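Local coordinates for SusD superfamily protein (Bacteroides thetaiotaomicron, PDB 3MCX) that is of uncharacterised function but, as a SusD-family protein of the outer membrane, probably captures glycans at the cell surface, and binds zinc ions, at residues 281-293 against 313-325. Numbering follows the deposited sequence.
With ZN (zinc ion), chain D.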
ATOM      1  N   ALA A 281      16.853  -5.027   1.040  1.00  5.09           N
ATOM      2  CA  ALA A 281      18.106  -4.992   0.304  1.00  5.24           C
ATOM      3  C   ALA A 281      18.887  -6.285   0.406  1.00  5.50           C
ATOM      4  O   ALA A 281      18.807  -7.018   1.400  1.00  5.60           O
ATOM      5  CB  ALA A 281      18.978  -3.822   0.811  1.00  5.86           C
ATOM      6  N   ASN A 282      19.637  -6.516  -0.652  1.00  5.28           N
ATOM      7  CA  ASN A 282      20.524  -7.665  -0.836  1.00  5.23           C
ATOM      8  C   ASN A 282      21.926  -7.122  -0.661  1.00  5.45           C
ATOM      9  O   ASN A 282      22.580  -6.666  -1.608  1.00  6.36           O
ATOM     10  CB  ASN A 282      20.241  -8.256  -2.209  1.00  4.45           C
ATOM     11  CG  ASN A 282      20.888  -9.580  -2.456  1.00  4.77           C
ATOM     12  OD1 ASN A 282      21.685 -10.086  -1.653  1.00  5.16           O
ATOM     13  ND2 ASN A 282      20.525 -10.190  -3.612  1.00  6.03           N
ATOM     14  N   GLU A 283      22.379  -7.152   0.593  1.00  5.59           N
ATOM     15  CA  GLU A 283      23.531  -6.355   1.023  1.00  5.97           C
ATOM     16  C   GLU A 283      24.825  -7.152   0.990  1.00  5.58           C
ATOM     17  O   GLU A 283      24.825  -8.375   1.179  1.00  6.55           O
ATOM     18  CB  GLU A 283      23.299  -5.864   2.466  1.00  6.20           C
ATOM     19  CG  GLU A 283      22.037  -5.053   2.682  1.00  6.48           C
ATOM     20  CD  GLU A 283      21.649  -4.973   4.133  1.00  6.93           C
ATOM     21  OE1 GLU A 283      21.218  -6.000   4.691  1.00  5.78           O
ATOM     22  OE2 GLU A 283      21.761  -3.851   4.711  1.00  5.79           O
ATOM     23  N   ALA A 284      25.959  -6.483   0.769  1.00  5.72           N
ATOM     24  CA  ALA A 284      27.242  -7.149   0.775  1.00  6.93           C
ATOM     25  C   ALA A 284      27.645  -7.628   2.171  1.00  6.24           C
ATOM     26  O   ALA A 284      28.422  -8.556   2.314  1.00  7.37           O
ATOM     27  CB  ALA A 284      28.323  -6.226   0.187  1.00  8.18           C
ATOM     28  N   THR A 285      27.119  -6.949   3.195  1.00  6.38           N
ATOM     29  CA  THR A 285      27.226  -7.398   4.592  1.00  6.73           C
ATOM     30  C   THR A 285      25.817  -7.245   5.160  1.00  6.03           C
ATOM     31  O   THR A 285      25.197  -6.181   5.027  1.00  6.44           O
ATOM     32  CB  THR A 285      28.233  -6.535   5.404  1.00  7.01           C
ATOM     33  OG1 THR A 285      29.541  -6.674   4.856  1.00  7.76           O
ATOM     34  CG2 THR A 285      28.283  -6.966   6.890  1.00  9.48           C
ATOM     35  N   VAL A 286      25.272  -8.305   5.760  1.00  5.97           N
ATOM     36  CA  VAL A 286      23.900  -8.262   6.284  1.00  6.57           C
ATOM     37  C   VAL A 286      23.808  -7.139   7.308  1.00  6.31           C
ATOM     38  O   VAL A 286      24.670  -7.056   8.204  1.00  7.52           O
ATOM     39  CB  VAL A 286      23.512  -9.588   6.944  1.00  6.44           C
ATOM     40  CG1 VAL A 286      22.136  -9.506   7.630  1.00  7.36           C
ATOM     41  CG2 VAL A 286      23.509 -10.746   5.919  1.00  8.26           C
ATOM     42  N   ASP A 287      22.831  -6.261   7.151  1.00  6.37           N
ATOM     43  CA  ASP A 287      22.682  -5.120   8.075  1.00  6.46           C
ATOM     44  C   ASP A 287      21.230  -4.777   8.296  1.00  6.58           C
ATOM     45  O   ASP A 287      20.664  -5.177   9.313  1.00  7.28           O
ATOM     46  CB  ASP A 287      23.539  -3.939   7.575  1.00  6.57           C
ATOM     47  CG  ASP A 287      23.689  -2.843   8.620  1.00 10.88           C
ATOM     48  OD1 ASP A 287      23.066  -2.947   9.682  1.00 12.95           O
ATOM     49  OD2 ASP A 287      24.424  -1.873   8.372  1.00 11.03           O
ATOM     50  N   TRP A 288      20.614  -4.087   7.351  1.00  5.72           N
ATOM     51  CA  TRP A 288      19.266  -3.600   7.483  1.00  5.81           C
ATOM     52  C   TRP A 288      18.189  -4.575   7.049  1.00  6.25           C
ATOM     53  O   TRP A 288      17.048  -4.430   7.480  1.00  5.82           O
ATOM     54  CB  TRP A 288      19.071  -2.296   6.696  1.00  7.02           C
ATOM     55  CG  TRP A 288      19.933  -1.192   7.184  1.00  5.42           C
ATOM     56  CD1 TRP A 288      21.168  -0.835   6.728  1.00  6.08           C
ATOM     57  CD2 TRP A 288      19.617  -0.284   8.237  1.00  6.66           C
ATOM     58  NE1 TRP A 288      21.645   0.263   7.436  1.00  7.91           N
ATOM     59  CE2 TRP A 288      20.705   0.609   8.370  1.00  7.10           C
ATOM     60  CE3 TRP A 288      18.511  -0.137   9.081  1.00  8.02           C
ATOM     61  CZ2 TRP A 288      20.720   1.625   9.329  1.00  8.55           C
ATOM     62  CZ3 TRP A 288      18.526   0.889  10.032  1.00  8.11           C
ATOM     63  CH2 TRP A 288      19.610   1.761  10.128  1.00  9.07           C
ATOM     64  N   ASN A 289      18.513  -5.555   6.223  1.00  5.61           N
ATOM     65  CA  ASN A 289      17.468  -6.381   5.648  1.00  5.82           C
ATOM     66  C   ASN A 289      16.614  -7.090   6.696  1.00  5.40           C
ATOM     67  O   ASN A 289      17.139  -7.644   7.663  1.00  5.43           O
ATOM     68  CB  ASN A 289      18.097  -7.451   4.721  1.00  5.82           C
ATOM     69  CG  ASN A 289      17.092  -8.448   4.213  1.00  7.71           C
ATOM     70  OD1 ASN A 289      16.655  -9.321   4.987  1.00  5.97           O
ATOM     71  ND2 ASN A 289      16.708  -8.339   2.935  1.00  5.77           N
ATOM     72  N   ASN A 290      15.310  -7.066   6.488  1.00  5.85           N
ATOM     73  CA  ASN A 290      14.457  -8.029   7.173  1.00  5.74           C
ATOM     74  C   ASN A 290      13.238  -8.466   6.402  1.00  6.36           C
ATOM     75  O   ASN A 290      12.236  -8.811   7.003  1.00  6.54           O
ATOM     76  CB  ASN A 290      14.071  -7.613   8.597  1.00  6.73           C
ATOM     77  CG  ASN A 290      13.802  -8.830   9.477  1.00  7.42           C
ATOM     78  OD1 ASN A 290      14.226  -9.939   9.113  1.00  6.35           O
ATOM     79  ND2 ASN A 290      13.137  -8.650  10.637  1.00  6.65           N
ATOM     80  N   LEU A 291      13.317  -8.440   5.069  1.00  6.21           N
ATOM     81  CA  LEU A 291      12.256  -8.906   4.194  1.00  6.89           C
ATOM     82  C   LEU A 291      12.866  -9.785   3.126  1.00  7.35           C
ATOM     83  O   LEU A 291      13.796  -9.372   2.424  1.00  7.03           O
ATOM     84  CB  LEU A 291      11.502  -7.746   3.559  1.00  6.74           C
ATOM     85  CG  LEU A 291      10.688  -6.884   4.531  1.00  6.74           C
ATOM     86  CD1 LEU A 291      10.433  -5.503   3.957  1.00  7.46           C
ATOM     87  CD2 LEU A 291       9.347  -7.532   4.935  1.00  6.88           C
ATOM     88  N   ILE A 292      12.343 -11.001   3.014  1.00  6.30           N
ATOM     89  CA  ILE A 292      12.716 -11.925   1.957  1.00  6.51           C
ATOM     90  C   ILE A 292      11.461 -12.595   1.456  1.00  6.57           C
ATOM     91  O   ILE A 292      10.435 -12.598   2.145  1.00  6.93           O
ATOM     92  CB  ILE A 292      13.750 -12.966   2.389  1.00  6.70           C
ATOM     93  CG1 ILE A 292      13.273 -13.833   3.581  1.00  6.94           C
ATOM     94  CG2 ILE A 292      15.116 -12.263   2.717  1.00  5.73           C
ATOM     95  CD1 ILE A 292      14.151 -15.041   3.925  1.00  6.91           C
ATOM     96  N   LEU A 293      11.537 -13.169   0.261  1.00  5.69           N
ATOM     97  CA  LEU A 293      10.429 -13.902  -0.330  1.00  5.74           C
ATOM     98  C   LEU A 293      10.318 -15.285   0.289  1.00  5.93           C
ATOM     99  O   LEU A 293      11.350 -15.930   0.586  1.00  6.42           O
ATOM    100  CB  LEU A 293      10.636 -13.998  -1.839  1.00  5.81           C
ATOM    101  CG  LEU A 293      10.736 -12.642  -2.570  1.00  6.07           C
ATOM    102  CD1 LEU A 293      11.217 -12.788  -4.031  1.00  7.43           C
ATOM    103  CD2 LEU A 293       9.377 -11.904  -2.518  1.00  8.25           C
ATOM    104  N   THR A 313      13.475 -11.714  -8.736  1.00  6.35           N
ATOM    105  CA  THR A 313      13.867 -12.606  -7.631  1.00  6.57           C
ATOM    106  C   THR A 313      15.364 -12.936  -7.780  1.00  7.16           C
ATOM    107  O   THR A 313      15.805 -13.428  -8.818  1.00  8.49           O
ATOM    108  CB  THR A 313      13.021 -13.901  -7.630  1.00  6.76           C
ATOM    109  OG1 THR A 313      13.305 -14.671  -8.803  1.00  7.43           O
ATOM    110  CG2 THR A 313      11.522 -13.559  -7.606  1.00  7.18           C
ATOM    111  N   LYS A 314      16.142 -12.670  -6.734  1.00  6.47           N
ATOM    112  CA  LYS A 314      17.586 -12.751  -6.766  0.50  6.52           C
ATOM    113  C   LYS A 314      18.098 -13.576  -5.573  1.00  5.70           C
ATOM    114  O   LYS A 314      17.580 -13.452  -4.472  1.00  4.92           O
ATOM    115  CB  LYS A 314      18.154 -11.332  -6.653  0.50  6.97           C
ATOM    116  CG  LYS A 314      17.617 -10.353  -7.678  0.50  9.02           C
ATOM    117  CD  LYS A 314      17.998 -10.802  -9.078  0.50  8.92           C
ATOM    118  CE  LYS A 314      17.569  -9.807 -10.146  0.50 10.14           C
ATOM    119  NZ  LYS A 314      17.718 -10.373 -11.539  0.50 11.82           N
ATOM    120  N   GLU A 315      19.166 -14.328  -5.783  1.00  5.63           N
ATOM    121  CA  GLU A 315      19.832 -15.018  -4.726  1.00  7.44           C
ATOM    122  C   GLU A 315      20.685 -13.983  -3.947  1.00  7.01           C
ATOM    123  O   GLU A 315      21.055 -12.959  -4.490  1.00  6.02           O
ATOM    124  CB  GLU A 315      20.748 -16.021  -5.385  1.00  9.53           C
ATOM    125  CG  GLU A 315      21.308 -16.955  -4.475  1.00 11.41           C
ATOM    126  CD  GLU A 315      22.412 -17.879  -5.019  1.00  8.03           C
ATOM    127  OE1 GLU A 315      22.692 -18.108  -6.267  1.00  9.85           O
ATOM    128  OE2 GLU A 315      22.992 -18.431  -4.065  1.00  3.90           O
ATOM    129  N   SER A 316      20.982 -14.273  -2.690  1.00  5.31           N
ATOM    130  CA  SER A 316      21.911 -13.465  -1.895  1.00  5.04           C
ATOM    131  C   SER A 316      23.229 -13.212  -2.618  1.00  4.47           C
ATOM    132  O   SER A 316      23.881 -14.123  -3.124  1.00  4.73           O
ATOM    133  CB  SER A 316      22.228 -14.197  -0.591  1.00  6.20           C
ATOM    134  OG  SER A 316      23.213 -13.521   0.177  1.00  6.05           O
ATOM    135  N   VAL A 317      23.646 -11.947  -2.616  1.00  4.72           N
ATOM    136  CA  VAL A 317      24.942 -11.597  -3.179  1.00  4.33           C
ATOM    137  C   VAL A 317      26.097 -12.115  -2.290  1.00  4.08           C
ATOM    138  O   VAL A 317      27.235 -12.258  -2.740  1.00  4.72           O
ATOM    139  CB  VAL A 317      25.114 -10.065  -3.453  1.00  5.53           C
ATOM    140  CG1 VAL A 317      24.076  -9.557  -4.456  1.00  8.17           C
ATOM    141  CG2 VAL A 317      25.039  -9.257  -2.147  1.00  6.93           C
ATOM    142  N   ILE A 318      25.799 -12.394  -1.019  1.00  3.48           N
ATOM    143  CA  ILE A 318      26.731 -13.130  -0.166  1.00  3.46           C
ATOM    144  C   ILE A 318      26.538 -14.647  -0.390  1.00  3.43           C
ATOM    145  O   ILE A 318      25.506 -15.198  -0.014  1.00  3.42           O
ATOM    146  CB  ILE A 318      26.501 -12.850   1.332  1.00  3.28           C
ATOM    147  CG1 ILE A 318      26.615 -11.338   1.625  1.00  5.82           C
ATOM    148  CG2 ILE A 318      27.422 -13.673   2.195  1.00  4.76           C
ATOM    149  CD1 ILE A 318      25.991 -10.930   3.001  1.00  6.91           C
ATOM    150  N   GLU A 319      27.471 -15.301  -1.035  1.00  4.69           N
ATOM    151  CA  GLU A 319      27.334 -16.753  -1.197  1.00  4.25           C
ATOM    152  C   GLU A 319      27.491 -17.422   0.162  1.00  4.39           C
ATOM    153  O   GLU A 319      28.324 -17.036   0.959  1.00  5.74           O
ATOM    154  CB  GLU A 319      28.289 -17.341  -2.247  1.00  5.70           C
ATOM    155  CG  GLU A 319      27.831 -17.088  -3.709  1.00  5.61           C
ATOM    156  CD  GLU A 319      26.580 -17.848  -4.126  1.00  5.26           C
ATOM    157  OE1 GLU A 319      26.250 -18.885  -3.481  1.00  5.20           O
ATOM    158  OE2 GLU A 319      25.918 -17.355  -5.068  1.00  6.22           O
ATOM    159  N   ASN A 320      26.703 -18.463   0.387  1.00  3.53           N
ATOM    160  CA  ASN A 320      26.796 -19.292   1.599  1.00  3.53           C
ATOM    161  C   ASN A 320      26.427 -18.406   2.802  1.00  3.66           C
ATOM    162  O   ASN A 320      27.064 -18.470   3.838  1.00  4.70           O
ATOM    163  CB  ASN A 320      28.167 -19.957   1.732  1.00  4.39           C
ATOM    164  CG  ASN A 320      28.509 -20.798   0.530  1.00  2.37           C
ATOM    165  OD1 ASN A 320      27.574 -21.407  -0.046  1.00  2.19           O
ATOM    166  ND2 ASN A 320      29.765 -20.844   0.139  1.00  2.52           N
ATOM    167  N   ASN A 321      25.372 -17.631   2.617  1.00  3.77           N
ATOM    168  CA  ASN A 321      24.958 -16.626   3.599  1.00  4.20           C
ATOM    169  C   ASN A 321      24.309 -17.285   4.810  1.00  5.05           C
ATOM    170  O   ASN A 321      23.197 -17.814   4.706  1.00  6.00           O
ATOM    171  CB  ASN A 321      23.996 -15.666   2.905  1.00  3.67           C
ATOM    172  CG  ASN A 321      23.610 -14.420   3.745  1.00  5.86           C
ATOM    173  OD1 ASN A 321      23.882 -14.374   4.953  1.00  6.96           O
ATOM    174  ND2 ASN A 321      22.986 -13.440   3.104  1.00  4.81           N
ATOM    175  N   THR A 322      24.967 -17.200   5.972  1.00  5.70           N
ATOM    176  CA  THR A 322      24.428 -17.842   7.181  1.00  6.23           C
ATOM    177  C   THR A 322      23.386 -16.977   7.882  1.00  6.28           C
ATOM    178  O   THR A 322      22.786 -17.446   8.862  1.00  8.03           O
ATOM    179  CB  THR A 322      25.515 -18.201   8.174  1.00  6.78           C
ATOM    180  OG1 THR A 322      26.176 -17.001   8.564  1.00  8.82           O
ATOM    181  CG2 THR A 322      26.500 -19.183   7.542  1.00  6.37           C
ATOM    182  N   GLY A 323      23.109 -15.774   7.349  1.00  5.38           N
ATOM    183  CA  GLY A 323      22.056 -14.871   7.825  1.00  6.05           C
ATOM    184  C   GLY A 323      20.669 -15.199   7.287  1.00  5.59           C
ATOM    185  O   GLY A 323      19.666 -14.575   7.659  1.00  8.14           O
ATOM    186  N   LEU A 324      20.602 -16.215   6.423  1.00  5.35           N
ATOM    187  CA  LEU A 324      19.321 -16.703   5.906  1.00  5.64           C
ATOM    188  C   LEU A 324      18.944 -17.986   6.629  1.00  6.65           C
ATOM    189  O   LEU A 324      19.781 -18.747   7.038  1.00  6.85           O
ATOM    190  CB  LEU A 324      19.414 -17.003   4.402  1.00  5.89           C
ATOM    191  CG  LEU A 324      19.440 -15.804   3.482  1.00  6.30           C
ATOM    192  CD1 LEU A 324      19.829 -16.247   2.061  1.00  5.44           C
ATOM    193  CD2 LEU A 324      18.114 -15.088   3.436  1.00  7.02           C
ATOM    194  N   PRO A 325      17.635 -18.268   6.693  1.00  8.46           N
ATOM    195  CA  PRO A 325      17.259 -19.620   7.085  1.00  9.25           C
ATOM    196  C   PRO A 325      17.992 -20.638   6.207  1.00  8.76           C
ATOM    197  O   PRO A 325      18.106 -20.399   5.001  1.00  9.83           O
ATOM    198  CB  PRO A 325      15.755 -19.631   6.811  1.00  9.75           C
ATOM    199  CG  PRO A 325      15.334 -18.241   6.979  1.00 10.47           C
ATOM    200  CD  PRO A 325      16.478 -17.405   6.429  1.00  9.22           C
TER
HETATM  201 ZN    ZN D   3      24.480 -19.693  -4.086  0.80 10.08          ZN
HETATM  202  O   HOH W   1      23.061 -10.452   0.754  1.00  7.07           O
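Asn282 lays its carboxamide against the backbone of 315-317, joining two irregular loops of the SusD fold, one of which carries two ligands of a zinc site. A chi1 of -170° swings CG anti to the backbone N and carries the amide to the other loop, where it uses both its ends. Val317 N donates to Asn282 OD1 over 2.9 Å, nearly straight at 168°, while Asn282 ND2 donates to Glu315 O at 3.0 Å; that oxygen lies in the plane of the Asn282 amide, although ND2 sits above the carbonyl plane of Glu315. A water donates to Asn282 OD1, Glu283 O and Ser316 OG, linking the two loops a second time. Replacing Asn282 by an alanine would remove both ends of the amide and is likely to leave Val317 N and Glu315 O without these mates, and the 315-317 backbone freer to shift beside the zinc ligand Glu315.

Next to the amide, Val317 CG2 rests 3.4 Å from Glu283 O. Ile318 turns its end inward, and its CD1 meets Val286 CG2 at 3.8 Å, the two side chains crossing at about a right angle. Further along, Ile292 CD1 touches Leu324 CD2 and reaches CD of the Pro325 ring at 4.2 Å, while Leu293 CD1 packs on Thr313 CG2. Tyr334 of strand 334-335 touches Asn282, Ser316, Asn321 and Leu324. Glu315 OE2 and Glu319 OE1 bind the zinc ion, whose site His330 completes. Asn321 ties the type I turn 321-324 to Ser316: its ND2 donates to Ser316 OG, while its OD1 accepts from Gly323 N at 2.9 Å in an Asx turn.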